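Local coordinates for protein DNA polymerase III, beta subunit (Thermotoga maritima, PDB 1VPK) that probably tethers DNA polymerases and other proteins to DNA for processive synthesis, as a ring-shaped head-to-tail dimeric sliding clamp, at residues I26-K31 and Q214-N219. Numbering follows the deposited sequence.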
loop_
_atom_site.group_PDB
_atom_site.type_symbol
_atom_site.label_atom_id
_atom_site.label_comp_id
_atom_site.label_asym_id
_atom_site.label_seq_id
_atom_site.Cartn_x
_atom_site.Cartn_y
_atom_site.Cartn_z
ATOM N N ILE A 26 15.327 -13.527 14.307
ATOM C CA ILE A 26 15.136 -13.734 12.873
ATOM C C ILE A 26 14.996 -12.392 12.159
ATOM O O ILE A 26 15.632 -12.164 11.145
ATOM C CB ILE A 26 13.921 -14.659 12.610
ATOM C CG1 ILE A 26 14.253 -16.096 13.053
ATOM C CG2 ILE A 26 13.426 -14.562 11.165
ATOM C CD1 ILE A 26 15.203 -16.780 12.216
ATOM N N THR A 27 14.126 -11.527 12.684
ATOM C CA THR A 27 13.874 -10.215 12.114
ATOM C C THR A 27 15.140 -9.394 12.041
ATOM O O THR A 27 15.431 -8.754 11.017
ATOM C CB THR A 27 12.803 -9.461 12.959
ATOM O OG1 THR A 27 11.593 -10.213 12.909
ATOM C CG2 THR A 27 12.498 -8.107 12.416
ATOM N N ILE A 28 15.901 -9.417 13.121
ATOM C CA ILE A 28 17.128 -8.652 13.183
ATOM C C ILE A 28 18.155 -9.058 12.145
ATOM O O ILE A 28 18.819 -8.197 11.554
ATOM C CB ILE A 28 17.764 -8.734 14.579
ATOM C CG1 ILE A 28 16.937 -7.879 15.494
ATOM C CG2 ILE A 28 19.250 -8.230 14.556
ATOM C CD1 ILE A 28 17.199 -8.066 16.973
ATOM N N ALA A 29 18.319 -10.360 11.962
ATOM C CA ALA A 29 19.229 -10.918 10.961
ATOM C C ALA A 29 18.784 -10.801 9.517
ATOM O O ALA A 29 19.630 -10.874 8.615
ATOM C CB ALA A 29 19.515 -12.389 11.291
ATOM N N SER A 30 17.491 -10.585 9.291
ATOM C CA SER A 30 16.883 -10.773 7.996
ATOM C C SER A 30 17.406 -9.870 6.892
ATOM O O SER A 30 17.416 -10.294 5.764
ATOM C CB SER A 30 15.352 -10.651 8.054
ATOM O OG SER A 30 15.002 -9.371 8.462
ATOM N N LYS A 31 17.863 -8.654 7.214
ATOM C CA LYS A 31 18.258 -7.745 6.154
ATOM C C LYS A 31 19.740 -7.906 5.732
ATOM O O LYS A 31 20.251 -7.163 4.888
ATOM C CB LYS A 31 17.884 -6.300 6.495
ATOM C CG LYS A 31 16.364 -6.068 6.524
ATOM C CD LYS A 31 16.038 -4.635 6.218
ATOM C CE LYS A 31 14.535 -4.330 5.956
ATOM N NZ LYS A 31 14.482 -2.877 5.406
ATOM N N GLN A 214 19.884 -0.048 10.328
ATOM C CA GLN A 214 18.600 0.492 10.707
ATOM C C GLN A 214 17.725 -0.616 11.315
ATOM O O GLN A 214 16.991 -0.406 12.291
ATOM C CB GLN A 214 17.874 1.020 9.489
ATOM C CG GLN A 214 18.137 2.412 9.086
ATOM C CD GLN A 214 17.005 2.907 8.188
ATOM O OE1 GLN A 214 16.749 2.330 7.117
ATOM N NE2 GLN A 214 16.298 3.933 8.640
ATOM N N ASN A 215 17.778 -1.791 10.705
ATOM C CA ASN A 215 16.991 -2.940 11.152
ATOM C C ASN A 215 17.383 -3.327 12.580
ATOM O O ASN A 215 16.537 -3.603 13.444
ATOM C CB ASN A 215 17.245 -4.113 10.196
ATOM C CG ASN A 215 16.360 -5.276 10.468
ATOM O OD1 ASN A 215 15.146 -5.128 10.587
ATOM N ND2 ASN A 215 16.951 -6.459 10.543
ATOM N N VAL A 216 18.686 -3.345 12.813
ATOM C CA VAL A 216 19.237 -3.631 14.143
ATOM C C VAL A 216 18.715 -2.617 15.202
ATOM O O VAL A 216 18.120 -3.001 16.243
ATOM C CB VAL A 216 20.800 -3.621 14.102
ATOM C CG1 VAL A 216 21.381 -3.667 15.497
ATOM C CG2 VAL A 216 21.281 -4.813 13.351
ATOM N N LEU A 217 18.861 -1.351 14.868
ATOM C CA LEU A 217 18.487 -0.245 15.763
ATOM C C LEU A 217 16.992 -0.229 16.039
ATOM O O LEU A 217 16.569 0.030 17.176
ATOM C CB LEU A 217 18.932 1.087 15.172
ATOM C CG LEU A 217 20.423 1.280 14.924
ATOM C CD1 LEU A 217 20.693 2.546 14.156
ATOM C CD2 LEU A 217 21.244 1.269 16.220
ATOM N N ASP A 218 16.185 -0.491 15.006
ATOM C CA ASP A 218 14.742 -0.536 15.172
ATOM C C ASP A 218 14.321 -1.735 15.980
ATOM O O ASP A 218 13.208 -1.726 16.476
ATOM C CB ASP A 218 13.975 -0.494 13.828
ATOM C CG ASP A 218 14.158 0.859 13.062
ATOM O OD1 ASP A 218 14.460 1.912 13.692
ATOM O OD2 ASP A 218 14.005 0.862 11.809
ATOM N N ASN A 219 15.191 -2.733 16.167
ATOM C CA ASN A 219 14.821 -3.942 16.896
ATOM C C ASN A 219 15.642 -4.268 18.118
ATOM O O ASN A 219 15.614 -5.388 18.595
ATOM C CB ASN A 219 14.812 -5.147 15.934
ATOM C CG ASN A 219 13.723 -5.051 14.945
ATOM O OD1 ASN A 219 12.607 -5.410 15.224
ATOM N ND2 ASN A 219 14.018 -4.523 13.803
#
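Asn-215 reaches across from helix 207-218 to the last turn of helix 19-29. Its ND2 donates to the backbone O of Thr-27 over 2.8 Å, in a nearly straight bond (179°). The acceptor lies in the amide plane of Asn-215, while the donor sits 19° off the carbonyl plane of Thr-27. The same ND2 is 2.7 Å from Ile-28 O. The reach follows from the first torsion of Asn-215, which sets CG opposite its own backbone N (chi1 -173°). Lys-31 lies over one face of the amide, its CG 4.0 Å from Asn-215 CG.

Around this bond Ile-28 and Thr-27 pack by van der Waals contact. Ile-28 runs antiparallel alongside the side chain of Asn-219, with Ile-28 CG1 3.5 Å from Asn-219 CB. The apolar side chains of Ile-28 and Val-216 cross nearly at right angles, touching through CG2 of each at 4.2 Å. Thr-27 CG2 rests against the Asn-219 amide.

A second shell holds these groups. Asn-219 ND2 donates to Asn-215 O at 2.7 Å, on a lone pair. Ser-30 OG and N also donate to Thr-27 O. Glu-212 OE1 accepts from Asn-215 ND2, and Thr-27 OG1 bonds Lys-23 O. Strand 241-246 touches Ile-28 and Val-216.

A leucine in place of Asn-215 would probably leave Thr-27 O without its donor from the other helix and Glu-212 without its side-chain amide partner. The contact joins the N-terminal and central clamp domains within one subunit. Of the three donors to Thr-27 O, one comes from the central-domain helix, so a buried side-chain amide couples the two helices.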